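Local coordinates for protein HAD-superfamily hydrolase, subfamily IA, variant 1 (Ehrlichia chaffeensis, PDB 3KZX) that probably hydrolyses 2-phosphoglycolate to glycolate and phosphate as a phosphatase of the HAD-like hydrolase superfamily, at residues Thr121-Arg134 / Tyr145-Lys159. Numbering follows the deposited sequence.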
loop_
_atom_site.group_PDB
_atom_site.type_symbol
_atom_site.label_atom_id
_atom_site.label_comp_id
_atom_site.label_asym_id
_atom_site.label_seq_id
_atom_site.Cartn_x
_atom_site.Cartn_y
_atom_site.Cartn_z
ATOM N N THR A 121 1.626 -6.537 16.601
ATOM C CA THR A 121 2.548 -6.934 15.545
ATOM C C THR A 121 2.032 -6.469 14.204
ATOM O O THR A 121 0.812 -6.507 13.965
ATOM C CB THR A 121 2.710 -8.475 15.510
ATOM O OG1 THR A 121 3.048 -8.904 16.830
ATOM C CG2 THR A 121 3.841 -8.871 14.533
ATOM N N MET A 122 2.958 -6.052 13.343
ATOM C CA MET A 122 2.625 -5.545 12.017
ATOM C C MET A 122 3.395 -6.236 10.934
ATOM O O MET A 122 4.540 -6.712 11.128
ATOM C CB MET A 122 2.901 -4.037 11.908
ATOM C CG MET A 122 2.080 -3.183 12.872
ATOM S SD MET A 122 2.590 -1.450 12.843
ATOM C CE MET A 122 3.764 -1.566 14.170
ATOM N N ALA A 123 2.780 -6.234 9.761
ATOM C CA ALA A 123 3.428 -6.738 8.567
ATOM C C ALA A 123 3.045 -5.930 7.356
ATOM O O ALA A 123 2.063 -5.173 7.405
ATOM C CB ALA A 123 3.087 -8.201 8.364
ATOM N N ILE A 124 3.846 -6.058 6.291
ATOM C CA ILE A 124 3.486 -5.528 4.962
ATOM C C ILE A 124 3.283 -6.688 4.003
ATOM O O ILE A 124 4.079 -7.645 3.966
ATOM C CB ILE A 124 4.542 -4.551 4.429
ATOM C CG1 ILE A 124 4.436 -3.202 5.183
ATOM C CG2 ILE A 124 4.454 -4.287 2.872
ATOM C CD1 ILE A 124 5.694 -2.410 5.096
ATOM N N VAL A 125 2.200 -6.600 3.245
ATOM C CA VAL A 125 1.954 -7.502 2.120
ATOM C C VAL A 125 1.617 -6.684 0.857
ATOM O O VAL A 125 0.590 -6.019 0.810
ATOM C CB VAL A 125 0.851 -8.506 2.432
ATOM C CG1 VAL A 125 0.552 -9.427 1.219
ATOM C CG2 VAL A 125 1.250 -9.343 3.640
ATOM N N SER A 126 2.511 -6.774 -0.143
ATOM C CA SER A 126 2.532 -5.953 -1.326
ATOM C C SER A 126 2.861 -6.793 -2.556
ATOM O O SER A 126 3.586 -7.800 -2.441
ATOM C CB SER A 126 3.614 -4.867 -1.168
ATOM O OG SER A 126 3.752 -4.102 -2.353
ATOM N N ASN A 127 2.357 -6.380 -3.725
ATOM C CA ASN A 127 2.770 -6.962 -4.999
ATOM C C ASN A 127 4.022 -6.315 -5.615
ATOM O O ASN A 127 4.491 -6.750 -6.666
ATOM C CB ASN A 127 1.613 -6.988 -6.006
ATOM C CG ASN A 127 0.595 -8.094 -5.709
ATOM O OD1 ASN A 127 0.729 -8.873 -4.727
ATOM N ND2 ASN A 127 -0.445 -8.171 -6.568
ATOM N N LYS A 128 4.575 -5.312 -4.956
ATOM C CA LYS A 128 5.882 -4.821 -5.332
ATOM C C LYS A 128 6.941 -5.911 -5.145
ATOM O O LYS A 128 6.889 -6.697 -4.198
ATOM C CB LYS A 128 6.264 -3.588 -4.534
ATOM C CG LYS A 128 7.571 -2.944 -4.933
ATOM C CD LYS A 128 7.842 -1.695 -4.116
ATOM C CE LYS A 128 9.173 -1.094 -4.429
ATOM N NZ LYS A 128 9.286 -0.685 -5.864
ATOM N N ASN A 129 7.932 -5.933 -6.034
ATOM C CA ASN A 129 9.061 -6.864 -5.867
ATOM C C ASN A 129 9.596 -6.824 -4.446
ATOM O O ASN A 129 9.914 -5.752 -3.943
ATOM C CB ASN A 129 10.186 -6.474 -6.829
ATOM C CG ASN A 129 11.348 -7.365 -6.710
ATOM O OD1 ASN A 129 12.282 -7.074 -5.976
ATOM N ND2 ASN A 129 11.268 -8.541 -7.357
ATOM N N GLY A 130 9.716 -7.987 -3.808
ATOM C CA GLY A 130 10.105 -8.050 -2.406
ATOM C C GLY A 130 11.408 -7.366 -2.061
ATOM O O GLY A 130 11.512 -6.671 -1.041
ATOM N N GLU A 131 12.429 -7.555 -2.891
ATOM C CA GLU A 131 13.730 -6.977 -2.584
ATOM C C GLU A 131 13.701 -5.477 -2.645
ATOM O O GLU A 131 14.217 -4.825 -1.731
ATOM C CB GLU A 131 14.848 -7.554 -3.486
ATOM C CG GLU A 131 15.166 -9.017 -3.184
ATOM C CD GLU A 131 15.677 -9.256 -1.757
ATOM O OE1 GLU A 131 16.644 -8.575 -1.311
ATOM O OE2 GLU A 131 15.111 -10.134 -1.079
ATOM N N ARG A 132 13.066 -4.910 -3.678
ATOM C CA ARG A 132 13.007 -3.446 -3.806
ATOM C C ARG A 132 12.061 -2.884 -2.750
ATOM O O ARG A 132 12.316 -1.822 -2.181
ATOM C CB ARG A 132 12.534 -3.028 -5.213
ATOM C CG ARG A 132 13.542 -3.331 -6.374
ATOM C CD ARG A 132 14.808 -2.450 -6.298
ATOM N NE ARG A 132 14.489 -1.136 -5.743
ATOM C CZ ARG A 132 15.330 -0.347 -5.078
ATOM N NH1 ARG A 132 16.610 -0.693 -4.886
ATOM N NH2 ARG A 132 14.873 0.814 -4.598
ATOM N N LEU A 133 10.969 -3.604 -2.482
ATOM C CA LEU A 133 10.055 -3.231 -1.381
ATOM C C LEU A 133 10.780 -3.076 -0.041
ATOM O O LEU A 133 10.649 -2.036 0.641
ATOM C CB LEU A 133 8.940 -4.262 -1.284
ATOM C CG LEU A 133 7.996 -4.144 -0.109
ATOM C CD1 LEU A 133 7.127 -2.863 -0.252
ATOM C CD2 LEU A 133 7.133 -5.470 0.002
ATOM N N ARG A 134 11.584 -4.079 0.324
ATOM C CA ARG A 134 12.355 -4.005 1.568
ATOM C C ARG A 134 13.382 -2.888 1.575
ATOM O O ARG A 134 13.613 -2.290 2.618
ATOM C CB ARG A 134 13.019 -5.345 1.925
ATOM C CG ARG A 134 12.026 -6.399 2.411
ATOM C CD ARG A 134 12.653 -7.757 2.720
ATOM N NE ARG A 134 12.889 -8.565 1.510
ATOM C CZ ARG A 134 11.955 -9.282 0.873
ATOM N NH1 ARG A 134 10.695 -9.356 1.341
ATOM N NH2 ARG A 134 12.291 -9.972 -0.198
ATOM N N TYR A 145 9.416 -1.344 12.366
ATOM C CA TYR A 145 7.992 -1.504 12.641
ATOM C C TYR A 145 7.420 -2.884 12.273
ATOM O O TYR A 145 6.388 -3.268 12.802
ATOM C CB TYR A 145 7.160 -0.449 11.908
ATOM C CG TYR A 145 7.252 0.955 12.495
ATOM C CD1 TYR A 145 6.911 1.196 13.808
ATOM C CD2 TYR A 145 7.665 2.023 11.726
ATOM C CE1 TYR A 145 7.010 2.490 14.362
ATOM C CE2 TYR A 145 7.760 3.311 12.263
ATOM C CZ TYR A 145 7.436 3.527 13.581
ATOM O OH TYR A 145 7.504 4.796 14.104
ATOM N N PHE A 146 8.037 -3.568 11.324
ATOM C CA PHE A 146 7.387 -4.716 10.662
ATOM C C PHE A 146 8.057 -6.010 10.944
ATOM O O PHE A 146 9.277 -6.153 10.743
ATOM C CB PHE A 146 7.316 -4.494 9.155
ATOM C CG PHE A 146 6.599 -3.246 8.797
ATOM C CD1 PHE A 146 5.209 -3.154 8.995
ATOM C CD2 PHE A 146 7.278 -2.147 8.338
ATOM C CE1 PHE A 146 4.562 -1.999 8.732
ATOM C CE2 PHE A 146 6.607 -0.978 8.067
ATOM C CZ PHE A 146 5.256 -0.909 8.272
ATOM N N ASP A 147 7.282 -6.971 11.425
ATOM C CA ASP A 147 7.855 -8.268 11.743
ATOM C C ASP A 147 7.908 -9.219 10.559
ATOM O O ASP A 147 8.534 -10.269 10.649
ATOM C CB ASP A 147 7.182 -8.858 12.958
ATOM C CG ASP A 147 7.580 -8.100 14.235
ATOM O OD1 ASP A 147 6.716 -7.576 14.907
ATOM O OD2 ASP A 147 8.783 -7.975 14.515
ATOM N N SER A 148 7.281 -8.836 9.445
ATOM C CA SER A 148 7.376 -9.588 8.198
ATOM C C SER A 148 7.080 -8.636 7.056
ATOM O O SER A 148 6.142 -7.848 7.159
ATOM C CB SER A 148 6.326 -10.691 8.168
ATOM O OG SER A 148 6.404 -11.425 6.952
ATOM N N ILE A 149 7.850 -8.712 5.976
ATOM C CA ILE A 149 7.585 -7.904 4.805
ATOM C C ILE A 149 7.603 -8.854 3.629
ATOM O O ILE A 149 8.676 -9.401 3.317
ATOM C CB ILE A 149 8.662 -6.801 4.591
ATOM C CG1 ILE A 149 8.618 -5.750 5.716
ATOM C CG2 ILE A 149 8.485 -6.103 3.245
ATOM C CD1 ILE A 149 9.858 -4.901 5.841
ATOM N N ILE A 150 6.428 -9.037 3.003
ATOM C CA ILE A 150 6.196 -9.947 1.871
ATOM C C ILE A 150 5.868 -9.112 0.587
ATOM O O ILE A 150 4.964 -8.269 0.591
ATOM C CB ILE A 150 5.014 -10.887 2.171
ATOM C CG1 ILE A 150 5.317 -11.734 3.429
ATOM C CG2 ILE A 150 4.705 -11.805 0.960
ATOM C CD1 ILE A 150 6.505 -12.708 3.260
ATOM N N GLY A 151 6.638 -9.338 -0.463
ATOM C CA GLY A 151 6.410 -8.749 -1.772
ATOM C C GLY A 151 6.277 -9.835 -2.819
ATOM O O GLY A 151 6.354 -11.053 -2.499
ATOM N N SER A 152 6.117 -9.438 -4.082
ATOM C CA SER A 152 6.133 -10.443 -5.138
ATOM C C SER A 152 7.524 -11.084 -5.226
ATOM O O SER A 152 8.524 -10.452 -4.925
ATOM C CB SER A 152 5.738 -9.892 -6.506
ATOM O OG SER A 152 6.273 -8.622 -6.714
ATOM N N GLY A 153 7.552 -12.359 -5.603
ATOM C CA GLY A 153 8.801 -13.156 -5.653
ATOM C C GLY A 153 9.118 -13.808 -4.322
ATOM O O GLY A 153 10.006 -14.610 -4.232
ATOM N N ASP A 154 8.384 -13.442 -3.274
ATOM C CA ASP A 154 8.612 -14.054 -1.958
ATOM C C ASP A 154 7.780 -15.315 -1.750
ATOM O O ASP A 154 8.133 -16.170 -0.923
ATOM C CB ASP A 154 8.339 -13.074 -0.805
ATOM C CG ASP A 154 9.392 -11.986 -0.694
ATOM O OD1 ASP A 154 10.582 -12.284 -1.022
ATOM O OD2 ASP A 154 9.036 -10.851 -0.275
ATOM N N THR A 155 6.680 -15.428 -2.486
ATOM C CA THR A 155 5.866 -16.633 -2.461
ATOM C C THR A 155 5.664 -17.139 -3.885
ATOM O O THR A 155 6.209 -16.580 -4.832
ATOM C CB THR A 155 4.482 -16.383 -1.785
ATOM O OG1 THR A 155 3.655 -15.620 -2.658
ATOM C CG2 THR A 155 4.630 -15.679 -0.451
ATOM N N GLY A 156 4.909 -18.222 -4.046
ATOM C CA GLY A 156 4.539 -18.650 -5.372
ATOM C C GLY A 156 3.439 -17.892 -6.080
ATOM O O GLY A 156 3.171 -18.157 -7.250
ATOM N N THR A 157 2.770 -16.974 -5.388
ATOM C CA THR A 157 1.667 -16.222 -5.992
ATOM C C THR A 157 1.672 -14.760 -5.511
ATOM O O THR A 157 2.534 -14.337 -4.720
ATOM C CB THR A 157 0.289 -16.926 -5.716
ATOM O OG1 THR A 157 0.102 -17.051 -4.298
ATOM C CG2 THR A 157 0.237 -18.336 -6.379
ATOM N N ILE A 158 0.738 -13.985 -6.020
ATOM C CA ILE A 158 0.584 -12.568 -5.622
ATOM C C ILE A 158 -0.886 -12.341 -5.266
ATOM O O ILE A 158 -1.724 -13.176 -5.581
ATOM C CB ILE A 158 1.054 -11.601 -6.762
ATOM C CG1 ILE A 158 0.382 -11.926 -8.091
ATOM C CG2 ILE A 158 2.587 -11.643 -6.939
ATOM C CD1 ILE A 158 0.695 -10.902 -9.252
ATOM N N LYS A 159 -1.198 -11.217 -4.621
ATOM C CA LYS A 159 -2.587 -10.854 -4.328
ATOM C C LYS A 159 -3.261 -10.744 -5.675
ATOM O O LYS A 159 -2.617 -10.300 -6.648
ATOM C CB LYS A 159 -2.652 -9.527 -3.547
ATOM C CG LYS A 159 -1.961 -9.594 -2.153
ATOM C CD LYS A 159 -1.924 -8.208 -1.470
ATOM C CE LYS A 159 -1.089 -7.183 -2.251
ATOM N NZ LYS A 159 -1.143 -5.822 -1.615
HETATM O O HOH W 1 5.734 -5.356 14.323
HETATM O O HOH W 2 0.038 -4.613 -3.985
#
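Strands 121-126 and 148-152 pair in parallel at the border of the HAD Rossmann-like sheet, joined through helix 130-139 as a beta-alpha-beta unit. Ile124 anchors the register: its N donates to Ser148 O, and its O accepts from Ile150 N at 2.9 Å. On the helix side, Ile124 CD1 sits over one face of the Phe146 ring, 3.5 Å from the centroid, a CH-pi contact, while Ile149 CG2 meets Leu133 CD2. Between the Val125-Ile150 and Asn129-Ser152 pairs a beta bulge shifts the register by two residues, and Gly151 packs against Gly130 at the start of the helix.

The C-terminal ends of the strands border the probable active site. HAD enzymes carry a motif II Ser or Thr at the C-terminal end of the second core strand and a motif III lysine or arginine; Ser126 and Lys159 fit these places, and Lys159 NZ also pairs with Asp31 and Asp189. Bent at chi3 (-63°), Lys159 brings NZ to Val125 O at 3.0 Å. The Asn127 amide holds the lysine backbone at two points, OD1 taking Lys159 N in its carbonyl plane, on a lone pair, and ND2 giving to Lys159 O, close to the amide plane. Arg134 forms a salt bridge to Asp154, NH1 to OD2 and NH2 to OD1, and Asp154 OD2 receives Arg134 NH1 and Gly151 N, each at 2.8 Å, from opposite faces of its carboxylate plane.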